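Local atomic coordinates of StAR-related lipid transfer protein 13 (Homo sapiens, PDB entry 2PSO), a protein that acts as a GTPase-activating protein for RhoA, and perhaps for Cdc42, and carries the lipid-binding START domain that makes up this chain. Residues A[61-66]-A[77-82]; A[85-90]-A[186-191]; A[103-108]-A[121-126]; A[135-140]-A[156-161]; A[177-182]-A[191-196]. One frame throughout, in Å; residues are numbered along the deposited sequence.

Interaction 1: residues A[61-66]-A[77-82]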
# COMPACT_ATOMS: atom_id res chain seq x y z
N THR A 61 8.63 -7.26 -9.33
CA THR A 61 8.46 -6.31 -8.23
C THR A 61 9.48 -6.57 -7.14
O THR A 61 9.92 -7.70 -6.98
CB THR A 61 7.09 -6.46 -7.60
OG1 THR A 61 6.77 -7.85 -7.59
CG2 THR A 61 6.06 -5.76 -8.42
N ASP A 62 9.84 -5.53 -6.40
CA ASP A 62 10.62 -5.67 -5.18
C ASP A 62 9.74 -5.58 -3.94
O ASP A 62 9.20 -4.52 -3.64
CB ASP A 62 11.69 -4.59 -5.13
CG ASP A 62 12.91 -4.93 -5.99
OD1 ASP A 62 12.80 -5.77 -6.94
OD2 ASP A 62 13.98 -4.36 -5.72
N LEU A 63 9.60 -6.69 -3.21
CA LEU A 63 8.90 -6.73 -1.92
C LEU A 63 9.85 -6.84 -0.70
O LEU A 63 10.96 -7.38 -0.82
CB LEU A 63 7.98 -7.93 -1.91
CG LEU A 63 6.89 -7.97 -0.86
CD1 LEU A 63 6.24 -6.62 -0.81
CD2 LEU A 63 5.91 -9.07 -1.27
N ALA A 64 9.41 -6.34 0.46
CA ALA A 64 10.15 -6.44 1.73
C ALA A 64 9.26 -6.11 2.92
O ALA A 64 8.22 -5.47 2.74
CB ALA A 64 11.35 -5.52 1.73
N PHE A 65 9.62 -6.56 4.12
CA PHE A 65 8.86 -6.13 5.30
C PHE A 65 9.69 -5.73 6.49
O PHE A 65 10.92 -5.74 6.46
CB PHE A 65 7.79 -7.13 5.71
CG PHE A 65 8.31 -8.48 6.09
CD1 PHE A 65 8.69 -8.75 7.41
CD2 PHE A 65 8.38 -9.49 5.16
CE1 PHE A 65 9.15 -9.99 7.77
CE2 PHE A 65 8.84 -10.76 5.52
CZ PHE A 65 9.23 -11.00 6.83
N LYS A 66 9.01 -5.37 7.56
CA LYS A 66 9.69 -4.81 8.69
C LYS A 66 8.77 -4.95 9.89
O LYS A 66 7.56 -4.70 9.80
CB LYS A 66 10.02 -3.34 8.41
CG LYS A 66 10.84 -2.68 9.50
CD LYS A 66 10.77 -1.18 9.47
CE LYS A 66 12.01 -0.57 8.83
NZ LYS A 66 12.31 0.76 9.45
N TRP A 77 4.88 -3.08 5.19
CA TRP A 77 5.39 -3.57 3.91
C TRP A 77 5.91 -2.49 2.98
O TRP A 77 5.59 -1.32 3.13
CB TRP A 77 4.33 -4.33 3.18
CG TRP A 77 3.88 -5.52 3.89
CD1 TRP A 77 2.87 -5.61 4.81
CD2 TRP A 77 4.40 -6.84 3.74
NE1 TRP A 77 2.72 -6.91 5.21
CE2 TRP A 77 3.65 -7.68 4.57
CE3 TRP A 77 5.43 -7.39 2.97
CZ2 TRP A 77 3.90 -9.04 4.67
CZ3 TRP A 77 5.67 -8.74 3.06
CH2 TRP A 77 4.91 -9.55 3.90
N LYS A 78 6.68 -2.92 1.99
CA LYS A 78 7.30 -2.02 1.03
C LYS A 78 7.42 -2.70 -0.31
O LYS A 78 8.25 -3.60 -0.45
CB LYS A 78 8.68 -1.60 1.52
CG LYS A 78 9.42 -0.68 0.58
CD LYS A 78 10.60 -0.01 1.27
CE LYS A 78 11.81 -0.91 1.29
NZ LYS A 78 12.49 -0.92 -0.03
N ALA A 79 6.62 -2.28 -1.28
CA ALA A 79 6.71 -2.80 -2.66
C ALA A 79 7.18 -1.76 -3.67
O ALA A 79 6.91 -0.57 -3.51
CB ALA A 79 5.41 -3.40 -3.09
N SER A 80 7.87 -2.22 -4.72
CA SER A 80 8.41 -1.35 -5.78
C SER A 80 8.15 -1.80 -7.22
O SER A 80 7.89 -2.98 -7.47
CB SER A 80 9.89 -1.21 -5.63
OG SER A 80 10.15 -0.22 -4.68
N VAL A 81 8.24 -0.85 -8.15
CA VAL A 81 8.29 -1.12 -9.58
C VAL A 81 8.95 0.04 -10.26
O VAL A 81 9.05 1.14 -9.70
CB VAL A 81 6.91 -1.21 -10.21
CG1 VAL A 81 6.33 -2.61 -10.15
CG2 VAL A 81 6.00 -0.19 -9.60
N GLU A 82 9.39 -0.20 -11.49
CA GLU A 82 9.81 0.86 -12.38
C GLU A 82 8.62 1.12 -13.32
O GLU A 82 8.08 0.19 -13.92
CB GLU A 82 11.07 0.45 -13.15
CG GLU A 82 11.71 1.61 -13.93
CD GLU A 82 12.90 1.20 -14.82
OE1 GLU A 82 13.91 0.68 -14.29
OE2 GLU A 82 12.82 1.41 -16.06

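Interaction 2: residues A[85-90]-A[186-191]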
# COMPACT_ATOMS: atom_id res chain seq x y z
N ALA A 85 6.64 6.31 -16.99
CA ALA A 85 6.00 7.61 -16.98
C ALA A 85 6.72 8.47 -15.93
O ALA A 85 7.19 7.96 -14.92
CB ALA A 85 4.52 7.48 -16.64
N PRO A 86 6.82 9.78 -16.17
CA PRO A 86 7.49 10.68 -15.23
C PRO A 86 6.68 10.77 -13.93
O PRO A 86 5.49 10.45 -13.93
CB PRO A 86 7.46 12.02 -15.96
CG PRO A 86 6.36 11.90 -16.95
CD PRO A 86 6.28 10.48 -17.35
N PRO A 87 7.33 11.19 -12.83
CA PRO A 87 6.71 11.13 -11.50
C PRO A 87 5.34 11.76 -11.38
O PRO A 87 4.38 11.06 -11.07
CB PRO A 87 7.73 11.84 -10.62
CG PRO A 87 9.05 11.50 -11.29
CD PRO A 87 8.73 11.64 -12.74
N SER A 88 5.24 13.06 -11.61
CA SER A 88 3.94 13.72 -11.42
C SER A 88 2.79 13.07 -12.20
O SER A 88 1.66 13.07 -11.74
CB SER A 88 4.04 15.20 -11.76
OG SER A 88 4.00 15.36 -13.17
N VAL A 89 3.06 12.52 -13.37
CA VAL A 89 2.06 11.69 -14.06
C VAL A 89 1.66 10.47 -13.24
O VAL A 89 0.50 10.35 -12.88
CB VAL A 89 2.57 11.20 -15.44
CG1 VAL A 89 1.54 10.28 -16.08
CG2 VAL A 89 2.90 12.40 -16.33
N VAL A 90 2.62 9.61 -12.91
CA VAL A 90 2.37 8.48 -12.01
C VAL A 90 1.59 8.85 -10.74
O VAL A 90 0.77 8.05 -10.25
CB VAL A 90 3.69 7.85 -11.54
CG1 VAL A 90 3.43 6.55 -10.81
CG2 VAL A 90 4.62 7.62 -12.75
N GLY A 186 12.29 10.16 -18.40
CA GLY A 186 10.82 10.15 -18.25
C GLY A 186 10.25 8.84 -17.71
O GLY A 186 9.18 8.40 -18.14
N LYS A 187 10.97 8.20 -16.79
CA LYS A 187 10.46 7.03 -16.10
C LYS A 187 10.49 7.27 -14.59
O LYS A 187 11.11 8.23 -14.11
CB LYS A 187 11.28 5.79 -16.46
CG LYS A 187 11.05 5.25 -17.85
CD LYS A 187 12.23 4.38 -18.29
CE LYS A 187 12.47 4.50 -19.80
NZ LYS A 187 13.79 3.93 -20.25
N SER A 188 9.84 6.40 -13.83
CA SER A 188 9.84 6.56 -12.39
C SER A 188 10.01 5.25 -11.66
O SER A 188 9.57 4.19 -12.13
CB SER A 188 8.53 7.17 -11.93
OG SER A 188 8.34 8.41 -12.57
N ARG A 189 10.65 5.34 -10.50
CA ARG A 189 10.63 4.27 -9.51
C ARG A 189 9.44 4.57 -8.59
O ARG A 189 9.41 5.61 -7.93
CB ARG A 189 11.97 4.27 -8.74
CG ARG A 189 12.08 3.30 -7.56
CD ARG A 189 13.16 2.22 -7.75
NE ARG A 189 12.68 1.05 -8.49
CZ ARG A 189 12.59 -0.18 -7.98
NH1 ARG A 189 12.15 -1.20 -8.74
NH2 ARG A 189 12.94 -0.41 -6.71
N LEU A 190 8.45 3.69 -8.56
CA LEU A 190 7.33 3.86 -7.65
C LEU A 190 7.49 2.99 -6.42
O LEU A 190 7.70 1.79 -6.53
CB LEU A 190 6.04 3.47 -8.37
CG LEU A 190 4.75 3.36 -7.53
CD1 LEU A 190 4.45 4.62 -6.83
CD2 LEU A 190 3.61 3.00 -8.44
N THR A 191 7.38 3.57 -5.23
CA THR A 191 7.49 2.76 -4.02
C THR A 191 6.33 3.01 -3.08
O THR A 191 6.11 4.14 -2.64
CB THR A 191 8.79 3.06 -3.28
OG1 THR A 191 9.90 2.59 -4.05
CG2 THR A 191 8.82 2.38 -1.92

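Interaction 3: residues A[103-108]-A[121-126]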
# COMPACT_ATOMS: atom_id res chain seq x y z
N GLU A 103 -9.69 -2.95 -10.53
CA GLU A 103 -11.02 -3.37 -10.91
C GLU A 103 -11.94 -3.44 -9.69
O GLU A 103 -13.16 -3.51 -9.82
CB GLU A 103 -10.96 -4.73 -11.62
N ASP A 104 -11.36 -3.39 -8.50
CA ASP A 104 -12.16 -3.51 -7.28
C ASP A 104 -12.57 -2.17 -6.71
O ASP A 104 -13.49 -2.11 -5.90
CB ASP A 104 -11.39 -4.31 -6.24
CG ASP A 104 -11.38 -5.79 -6.55
OD1 ASP A 104 -12.22 -6.26 -7.37
OD2 ASP A 104 -10.53 -6.50 -5.96
N PHE A 105 -11.89 -1.11 -7.14
CA PHE A 105 -12.12 0.25 -6.68
C PHE A 105 -13.50 0.77 -7.03
O PHE A 105 -13.71 1.24 -8.16
CB PHE A 105 -11.11 1.12 -7.40
CG PHE A 105 -11.07 2.55 -6.91
CD1 PHE A 105 -10.55 2.85 -5.65
CD2 PHE A 105 -11.45 3.58 -7.75
CE1 PHE A 105 -10.47 4.16 -5.22
CE2 PHE A 105 -11.38 4.87 -7.33
CZ PHE A 105 -10.89 5.17 -6.06
N VAL A 106 -14.45 0.73 -6.10
CA VAL A 106 -15.82 1.09 -6.48
C VAL A 106 -16.36 2.47 -6.15
O VAL A 106 -16.61 3.24 -7.06
CB VAL A 106 -16.84 -0.01 -6.14
CG1 VAL A 106 -18.26 0.48 -6.37
CG2 VAL A 106 -16.58 -1.21 -7.02
N GLN A 107 -16.58 2.82 -4.89
CA GLN A 107 -17.28 4.09 -4.66
C GLN A 107 -16.30 5.14 -4.20
O GLN A 107 -15.66 4.97 -3.18
CB GLN A 107 -18.36 3.96 -3.60
CG GLN A 107 -18.98 2.62 -3.48
CD GLN A 107 -20.30 2.70 -2.75
OE1 GLN A 107 -21.24 3.35 -3.21
NE2 GLN A 107 -20.37 2.04 -1.59
N TRP A 108 -16.20 6.24 -4.92
CA TRP A 108 -15.22 7.21 -4.49
C TRP A 108 -15.77 8.61 -4.43
O TRP A 108 -16.58 9.00 -5.27
CB TRP A 108 -13.97 7.12 -5.36
CG TRP A 108 -14.15 7.55 -6.79
CD1 TRP A 108 -14.11 8.82 -7.28
CD2 TRP A 108 -14.39 6.69 -7.92
NE1 TRP A 108 -14.32 8.82 -8.64
CE2 TRP A 108 -14.49 7.52 -9.06
CE3 TRP A 108 -14.54 5.31 -8.07
CZ2 TRP A 108 -14.73 7.01 -10.34
CZ3 TRP A 108 -14.78 4.79 -9.34
CH2 TRP A 108 -14.87 5.64 -10.46
N TYR A 121 -10.71 11.51 1.65
CA TYR A 121 -11.13 10.76 0.49
C TYR A 121 -11.78 9.50 0.99
O TYR A 121 -11.37 8.96 2.00
CB TYR A 121 -9.91 10.44 -0.37
CG TYR A 121 -10.22 10.05 -1.77
CD1 TYR A 121 -10.83 10.95 -2.63
CD2 TYR A 121 -9.89 8.80 -2.26
CE1 TYR A 121 -11.11 10.61 -3.93
CE2 TYR A 121 -10.16 8.44 -3.58
CZ TYR A 121 -10.77 9.36 -4.40
OH TYR A 121 -11.07 9.02 -5.70
N GLN A 122 -12.79 9.02 0.29
CA GLN A 122 -13.46 7.81 0.75
C GLN A 122 -13.72 6.88 -0.40
O GLN A 122 -14.33 7.28 -1.37
CB GLN A 122 -14.77 8.18 1.44
CG GLN A 122 -15.82 7.10 1.45
CD GLN A 122 -17.20 7.68 1.21
OE1 GLN A 122 -17.73 7.61 0.11
NE2 GLN A 122 -17.78 8.27 2.24
N TYR A 123 -13.23 5.66 -0.30
CA TYR A 123 -13.49 4.66 -1.33
C TYR A 123 -13.86 3.32 -0.75
O TYR A 123 -13.71 3.09 0.44
CB TYR A 123 -12.29 4.48 -2.24
CG TYR A 123 -10.96 4.14 -1.56
CD1 TYR A 123 -10.51 2.82 -1.46
CD2 TYR A 123 -10.14 5.15 -1.06
CE1 TYR A 123 -9.28 2.51 -0.87
CE2 TYR A 123 -8.93 4.85 -0.46
CZ TYR A 123 -8.50 3.54 -0.37
OH TYR A 123 -7.27 3.28 0.22
N VAL A 124 -14.34 2.43 -1.61
CA VAL A 124 -14.65 1.04 -1.26
C VAL A 124 -13.85 0.13 -2.17
O VAL A 124 -13.74 0.43 -3.34
CB VAL A 124 -16.11 0.72 -1.52
CG1 VAL A 124 -16.35 -0.75 -1.34
CG2 VAL A 124 -17.00 1.50 -0.58
N LEU A 125 -13.29 -0.95 -1.63
CA LEU A 125 -12.70 -2.00 -2.45
C LEU A 125 -13.57 -3.24 -2.33
O LEU A 125 -13.87 -3.67 -1.22
CB LEU A 125 -11.29 -2.37 -2.00
CG LEU A 125 -10.22 -1.29 -1.98
CD1 LEU A 125 -8.83 -1.92 -1.94
CD2 LEU A 125 -10.35 -0.43 -3.19
N ASN A 126 -13.99 -3.81 -3.45
CA ASN A 126 -14.74 -5.05 -3.38
C ASN A 126 -13.83 -6.26 -3.17
O ASN A 126 -12.65 -6.23 -3.54
CB ASN A 126 -15.64 -5.21 -4.60
CG ASN A 126 -16.96 -4.48 -4.42
OD1 ASN A 126 -17.54 -3.97 -5.38
ND2 ASN A 126 -17.44 -4.42 -3.18

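Interaction 4: residues A[135-140]-A[156-161]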
# COMPACT_ATOMS: atom_id res chain seq x y z
N ASP A 135 -13.55 -1.13 3.32
CA ASP A 135 -13.93 0.28 3.15
C ASP A 135 -12.96 1.28 3.76
O ASP A 135 -12.31 1.00 4.78
CB ASP A 135 -15.33 0.53 3.70
CG ASP A 135 -16.33 -0.45 3.16
OD1 ASP A 135 -16.08 -1.03 2.08
OD2 ASP A 135 -17.38 -0.65 3.82
N PHE A 136 -12.85 2.45 3.13
CA PHE A 136 -11.77 3.38 3.46
C PHE A 136 -12.22 4.81 3.54
O PHE A 136 -13.04 5.26 2.75
CB PHE A 136 -10.62 3.27 2.46
CG PHE A 136 -9.92 1.95 2.48
CD1 PHE A 136 -10.53 0.80 1.98
CD2 PHE A 136 -8.64 1.84 2.99
CE1 PHE A 136 -9.90 -0.42 2.00
CE2 PHE A 136 -7.99 0.61 3.00
CZ PHE A 136 -8.62 -0.51 2.51
N VAL A 137 -11.66 5.53 4.49
CA VAL A 137 -11.93 6.94 4.66
C VAL A 137 -10.64 7.46 5.18
O VAL A 137 -10.19 7.08 6.24
CB VAL A 137 -13.02 7.21 5.71
CG1 VAL A 137 -13.18 8.72 5.92
CG2 VAL A 137 -14.34 6.55 5.30
N VAL A 138 -10.04 8.36 4.44
CA VAL A 138 -8.65 8.62 4.62
C VAL A 138 -8.34 10.12 4.51
O VAL A 138 -9.01 10.83 3.77
CB VAL A 138 -7.91 7.79 3.59
CG1 VAL A 138 -6.84 8.57 2.90
CG2 VAL A 138 -7.40 6.56 4.25
N LEU A 139 -7.40 10.60 5.31
CA LEU A 139 -6.79 11.90 5.10
C LEU A 139 -5.61 11.70 4.11
O LEU A 139 -4.69 10.94 4.40
CB LEU A 139 -6.29 12.37 6.46
CG LEU A 139 -5.53 13.69 6.63
CD1 LEU A 139 -6.44 14.86 6.38
CD2 LEU A 139 -4.93 13.80 8.04
N ARG A 140 -5.63 12.31 2.92
CA ARG A 140 -4.48 12.18 2.00
C ARG A 140 -3.94 13.55 1.80
O ARG A 140 -4.70 14.50 1.69
CB ARG A 140 -4.85 11.75 0.56
CG ARG A 140 -6.06 10.91 0.41
CD ARG A 140 -6.65 11.16 -0.92
NE ARG A 140 -6.56 10.01 -1.80
CZ ARG A 140 -7.03 10.01 -3.04
NH1 ARG A 140 -6.90 8.92 -3.78
NH2 ARG A 140 -7.64 11.08 -3.53
N LEU A 156 -3.80 8.24 5.80
CA LEU A 156 -4.05 7.55 7.07
C LEU A 156 -5.53 7.62 7.29
O LEU A 156 -6.14 8.58 6.87
CB LEU A 156 -3.31 8.22 8.22
CG LEU A 156 -3.38 9.74 8.25
CD1 LEU A 156 -4.26 10.23 9.39
CD2 LEU A 156 -2.00 10.33 8.36
N SER A 157 -6.09 6.60 7.90
CA SER A 157 -7.54 6.46 8.02
C SER A 157 -8.05 7.44 9.04
O SER A 157 -7.35 7.74 10.01
CB SER A 157 -7.93 5.02 8.42
OG SER A 157 -7.93 4.11 7.31
N VAL A 158 -9.24 7.96 8.80
CA VAL A 158 -9.90 8.83 9.78
C VAL A 158 -11.37 8.49 9.77
O VAL A 158 -11.79 7.61 9.03
CB VAL A 158 -9.74 10.32 9.42
CG1 VAL A 158 -8.28 10.74 9.42
CG2 VAL A 158 -10.36 10.60 8.07
N GLU A 159 -12.15 9.19 10.58
CA GLU A 159 -13.60 9.13 10.48
C GLU A 159 -14.14 10.47 10.02
O GLU A 159 -13.63 11.52 10.39
CB GLU A 159 -14.19 8.85 11.85
CG GLU A 159 -14.09 7.41 12.26
CD GLU A 159 -14.47 7.26 13.70
OE1 GLU A 159 -14.09 6.24 14.32
OE2 GLU A 159 -15.13 8.20 14.21
N HIS A 160 -15.20 10.44 9.22
CA HIS A 160 -15.85 11.69 8.88
C HIS A 160 -17.31 11.63 9.18
O HIS A 160 -17.94 10.61 8.95
CB HIS A 160 -15.64 12.09 7.40
CG HIS A 160 -15.76 13.57 7.18
ND1 HIS A 160 -16.96 14.17 6.86
CD2 HIS A 160 -14.86 14.56 7.32
CE1 HIS A 160 -16.77 15.48 6.78
NE2 HIS A 160 -15.51 15.74 7.05
N GLU A 161 -17.87 12.73 9.67
CA GLU A 161 -19.30 12.80 9.97
C GLU A 161 -20.20 12.53 8.75
O GLU A 161 -21.40 12.38 8.91
CB GLU A 161 -19.65 14.15 10.62

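Interaction 5: residues A[177-182]-A[191-196]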
# COMPACT_ATOMS: atom_id res chain seq x y z
N GLN A 177 2.19 5.32 2.20
CA GLN A 177 2.83 6.41 1.54
C GLN A 177 3.42 6.01 0.22
O GLN A 177 4.17 5.04 0.14
CB GLN A 177 3.84 7.14 2.45
CG GLN A 177 4.92 6.28 3.09
CD GLN A 177 4.71 6.04 4.59
OE1 GLN A 177 3.72 6.47 5.20
NE2 GLN A 177 5.67 5.36 5.20
N TYR A 178 3.05 6.74 -0.83
CA TYR A 178 3.64 6.50 -2.14
C TYR A 178 4.81 7.45 -2.28
O TYR A 178 4.64 8.65 -2.06
CB TYR A 178 2.63 6.65 -3.29
CG TYR A 178 1.56 5.57 -3.33
CD1 TYR A 178 0.36 5.71 -2.63
CD2 TYR A 178 1.74 4.42 -4.07
CE1 TYR A 178 -0.63 4.74 -2.65
CE2 TYR A 178 0.75 3.42 -4.10
CZ TYR A 178 -0.43 3.61 -3.38
OH TYR A 178 -1.42 2.64 -3.39
N LEU A 179 5.98 6.90 -2.60
CA LEU A 179 7.15 7.71 -2.94
C LEU A 179 7.47 7.46 -4.40
O LEU A 179 7.74 6.32 -4.81
CB LEU A 179 8.36 7.36 -2.08
CG LEU A 179 8.12 7.21 -0.57
CD1 LEU A 179 9.40 6.88 0.16
CD2 LEU A 179 7.50 8.46 0.01
N ILE A 180 7.43 8.51 -5.20
CA ILE A 180 7.70 8.41 -6.64
C ILE A 180 8.90 9.24 -6.96
O ILE A 180 8.91 10.44 -6.69
CB ILE A 180 6.54 8.96 -7.45
CG1 ILE A 180 5.21 8.61 -6.76
CG2 ILE A 180 6.58 8.46 -8.86
CD1 ILE A 180 4.07 8.51 -7.69
N GLU A 181 9.93 8.62 -7.53
CA GLU A 181 11.15 9.36 -7.81
C GLU A 181 11.60 9.13 -9.24
O GLU A 181 11.32 8.08 -9.81
CB GLU A 181 12.24 9.00 -6.80
CG GLU A 181 12.57 7.53 -6.77
CD GLU A 181 13.40 7.15 -5.57
OE1 GLU A 181 13.99 8.06 -4.95
OE2 GLU A 181 13.47 5.94 -5.26
N PRO A 182 12.29 10.12 -9.83
CA PRO A 182 12.72 9.99 -11.21
C PRO A 182 13.86 9.02 -11.32
O PRO A 182 14.84 9.14 -10.60
CB PRO A 182 13.25 11.40 -11.57
CG PRO A 182 12.88 12.28 -10.45
CD PRO A 182 12.71 11.40 -9.25
N THR A 191 7.38 3.57 -5.23
CA THR A 191 7.49 2.76 -4.02
C THR A 191 6.33 3.01 -3.08
O THR A 191 6.11 4.14 -2.64
CB THR A 191 8.79 3.06 -3.28
OG1 THR A 191 9.90 2.59 -4.05
CG2 THR A 191 8.82 2.38 -1.92
N HIS A 192 5.58 1.96 -2.78
CA HIS A 192 4.54 2.05 -1.77
C HIS A 192 4.89 1.36 -0.42
O HIS A 192 4.90 0.13 -0.32
CB HIS A 192 3.26 1.47 -2.32
CG HIS A 192 2.07 1.74 -1.46
ND1 HIS A 192 0.95 0.93 -1.46
CD2 HIS A 192 1.83 2.73 -0.57
CE1 HIS A 192 0.07 1.40 -0.59
NE2 HIS A 192 0.57 2.50 -0.05
N ILE A 193 5.18 2.16 0.60
CA ILE A 193 5.29 1.64 1.95
C ILE A 193 3.99 1.75 2.74
O ILE A 193 3.61 2.84 3.13
CB ILE A 193 6.33 2.41 2.78
CG1 ILE A 193 7.70 2.33 2.11
CG2 ILE A 193 6.38 1.85 4.22
CD1 ILE A 193 8.62 3.44 2.53
N CYS A 194 3.33 0.64 3.03
CA CYS A 194 2.15 0.72 3.86
C CYS A 194 1.94 -0.39 4.91
O CYS A 194 2.68 -1.36 4.99
CB CYS A 194 0.93 0.77 2.98
SG CYS A 194 0.56 -0.86 2.39
N ARG A 195 0.89 -0.20 5.71
CA ARG A 195 0.59 -0.98 6.88
C ARG A 195 -0.89 -0.78 7.13
O ARG A 195 -1.30 0.23 7.69
CB ARG A 195 1.37 -0.44 8.08
CG ARG A 195 1.27 -1.29 9.36
CD ARG A 195 2.03 -0.69 10.57
NE ARG A 195 2.29 -1.72 11.58
CZ ARG A 195 2.74 -1.52 12.82
NH1 ARG A 195 3.00 -0.30 13.29
NH2 ARG A 195 2.94 -2.57 13.61
N ILE A 196 -1.69 -1.73 6.69
CA ILE A 196 -3.13 -1.61 6.83
C ILE A 196 -3.64 -2.69 7.78
O ILE A 196 -3.08 -3.78 7.85
CB ILE A 196 -3.82 -1.75 5.47
CG1 ILE A 196 -3.06 -0.91 4.43
CG2 ILE A 196 -5.26 -1.30 5.54
CD1 ILE A 196 -3.68 -0.90 3.05

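Interaction 1: residues A[61-66]-A[77-82]
One face of the Trp77 indole carries the Phe65 side chain. Phe65 CB lies over the six-membered ring of Trp77, 3.8 Å from its centroid, in a CH-pi contact. The edge of the Phe65 ring turns toward the same indole as an offset edge-to-face pair, with the planes at 61° and the centroids 5.1 Å apart. The pair belongs to an antiparallel beta hairpin of the START domain, made by strands 62-66 and 76-83. Trp77 holds CG beside its backbone N (chi1 -63°), and the indole reaches across to the facing strand. Leu63 CD1 then approaches Trp77 CE3 at 3.9 Å, while the ring of Phe210, from helix 209-223, also meets the indole. Replacing Trp77 by an alanine would probably leave Phe65 and Leu63 without their flat partner and open a gap beside Phe210. The backbones are pinned by Ser80 N to Asp62 O at 2.9 Å and Lys78 N to Ala64 O at 3.1 Å. The return bonds from Asp62 N and Ala64 N are weak. Ser80 OG bonds to Thr191 on the next strand. At the far end, Thr61 CG2 lies beside Val81 CG1, 3.6 Å away.

Interaction 2: residues A[85-90]-A[186-191]
Ser188 sets OG beside its own backbone N (chi1 -58°), which carries the hydroxyl to the carbonyl of Ala85. Val90 has CG1 opposite its backbone N (chi1 -170°), and this splits its two methyls between partners. CG2 of Val90 faces Ser188 OG at 3.8 Å, and CG1 of Val90 lies 4.3 Å from Leu190 CD2. The bond from Ser188 OG to Ala85 O is 2.7 Å long. It lies in the carbonyl plane, with an angle of 146° at the oxygen. Pro87 packs against the same hydroxyl with ring atoms CG and CD. The contact joins the start of helix 87-96 to strand 188-196 of the START fold. Pro86 is the N-cap, and its O accepts the Val90 N-H at 3.2 Å. Ile180 of the neighbouring strand also touches Val90 and Ser188. An alanine at Ser188 would leave Ala85 O without this donor and would probably let the turn before the helix shift more easily. Gly186 O lies 3.7 Å from Pro86 CD. Pro86 and Pro87 have no N-H to give, and the one hydrogen bond across the contact is that of the serine hydroxyl; the rest is mostly van der Waals packing.

Interaction 3: residues A[103-108]-A[121-126]
Phe105 and Tyr123 cross at about a right angle as side chains, with CE1 of Phe105 placed 3.5 Å from Tyr123 CB. Their rings meet obliquely, planes at 41°. Phe105 holds CG opposite its backbone N (chi1 -172°), and although its CB points away, the ring swings back to strand 118-125. Tyr121 also crosses Phe105 at about a right angle. Tyr121 OH lies in the plane of the Phe105 ring, at its edge, 3.9 Å from Phe105 CZ. Leu125 CD2 reaches another part of that edge. Trp108 and Tyr121 instead run side by side in the same direction, with Trp108 CB 4.0 Å from Tyr121 CZ. Gln107 lies alongside Val124, with Gln107 CG 3.7 Å from Val124 CG2. The segment 103-108 lies in the loop between helix 87-96 and strand 109-115 of the START domain, and it runs roughly antiparallel to the strand. Beyond it, Tyr123 stacks on Phe136 and Tyr121 makes a cation-pi contact with Arg140. Val106 N bonds to Val124 O at 2.9 Å, and Asn126 N to Asp104 O at 3.0 Å. Main-chain bonds thus hold the loop in place, while the side chains across it meet mainly through apolar and aromatic contact.

Interaction 4: residues A[135-140]-A[156-161]
Three backbone hydrogen bonds join Val137 and Leu139 to Leu156 and Val158. Leu139 N gives to Leu156 O at 2.8 Å. Leu156 N returns a bond to Leu139 O at 3.2 Å, which makes these two an antiparallel hydrogen-bonded pair. Val158 N gives to Val137 O at 2.9 Å, and the N-H points almost straight at it (165°). Weaker CA-H...O contacts fill the spaces between, from Ser157 CA to Val137 O and from Val138 CA to Leu156 O. The bonds lie toward the open end of a beta hairpin of the START sheet, strands 134-143 and 151-157. Past Ser157 the second segment leaves the strand and runs on as a loop. Apolar contacts follow the bonds. Leu139 and Leu156 lie side by side, pointing the same way. Leu139 turns CG opposite its backbone N (chi1 178°), which brings its CD2 to 3.9 Å from CD1 of Leu156. Leu139 CB also meets Val158 CG1 at 3.9 Å. Val137 crosses Val158 at about a right angle, with Val137 CG1 4.0 Å from Val158 CG2. The polar ends have partners outside the two segments: Ser157 OG bonds to Val173 N, and His160 NE2 to Glu112. Val137 CG1 approaches His160 CB at 4.4 Å.

Interaction 5: residues A[177-182]-A[191-196]
Tyr178 and His192 stack within an antiparallel strand pairing near the centre of the chain. They form a non-hydrogen-bonded pair, and their rings lie face to face. The planes are within 8° of parallel and the centroids 3.8 Å apart. Each ring covers a face of the other: His192 CD2 sits over the middle of the tyrosine ring, and Tyr178 CZ over the middle of the imidazole. His192 places CG opposite its backbone N (chi1 -170°), while Tyr178 places CG beside its own N (chi1 -69°), and these two settings lay one ring over the other. Both have polar partners further out. Tyr178 OH bonds to Glu217 of helix 209-223, and His192 NE2 to Ser176 OG. The strands, 169-182 and 188-196, form a beta hairpin in the curved sheet of the START fold, which grips that C-terminal helix. On the other face of the sheet lie Gln177, Leu179, Thr191 and Ile193. Gln177 bends at chi2 and brings NE2 to 3.7 Å from Ile193 CG2, and Leu179 CD1 meets Ile193 CD1 at 4.2 Å. Four backbone bonds flank the rings. Leu179 N to Thr191 O is 2.8 Å and almost straight. Thr191 N to Leu179 O is also 2.8 Å. The bond from Gln177 N to Ile193 O is 3.0 Å.

How the interactions relate
All five interactions reach one mixed, curved sheet of the START domain. Interaction 1 comes first along the chain. Interaction 2 then spans a long stretch that encloses interactions 3 and 4, and its segments alternate with those of interaction 5. Interactions 1, 2 and 5 form one neighbourhood around strand 188-196: centres of 1 and 5 are 9 Å apart, those of 2 and 5 are 12 Å apart, and the last two share Thr191. Interactions 3 and 4 form another, 13 Å between centres, on adjoining strands 118-125 and 134-143. The centres of interactions 1 and 4 are 24 Å apart, on opposite sides of the chain's centre. Strand 169-182 links the two groups into one lipid-binding domain.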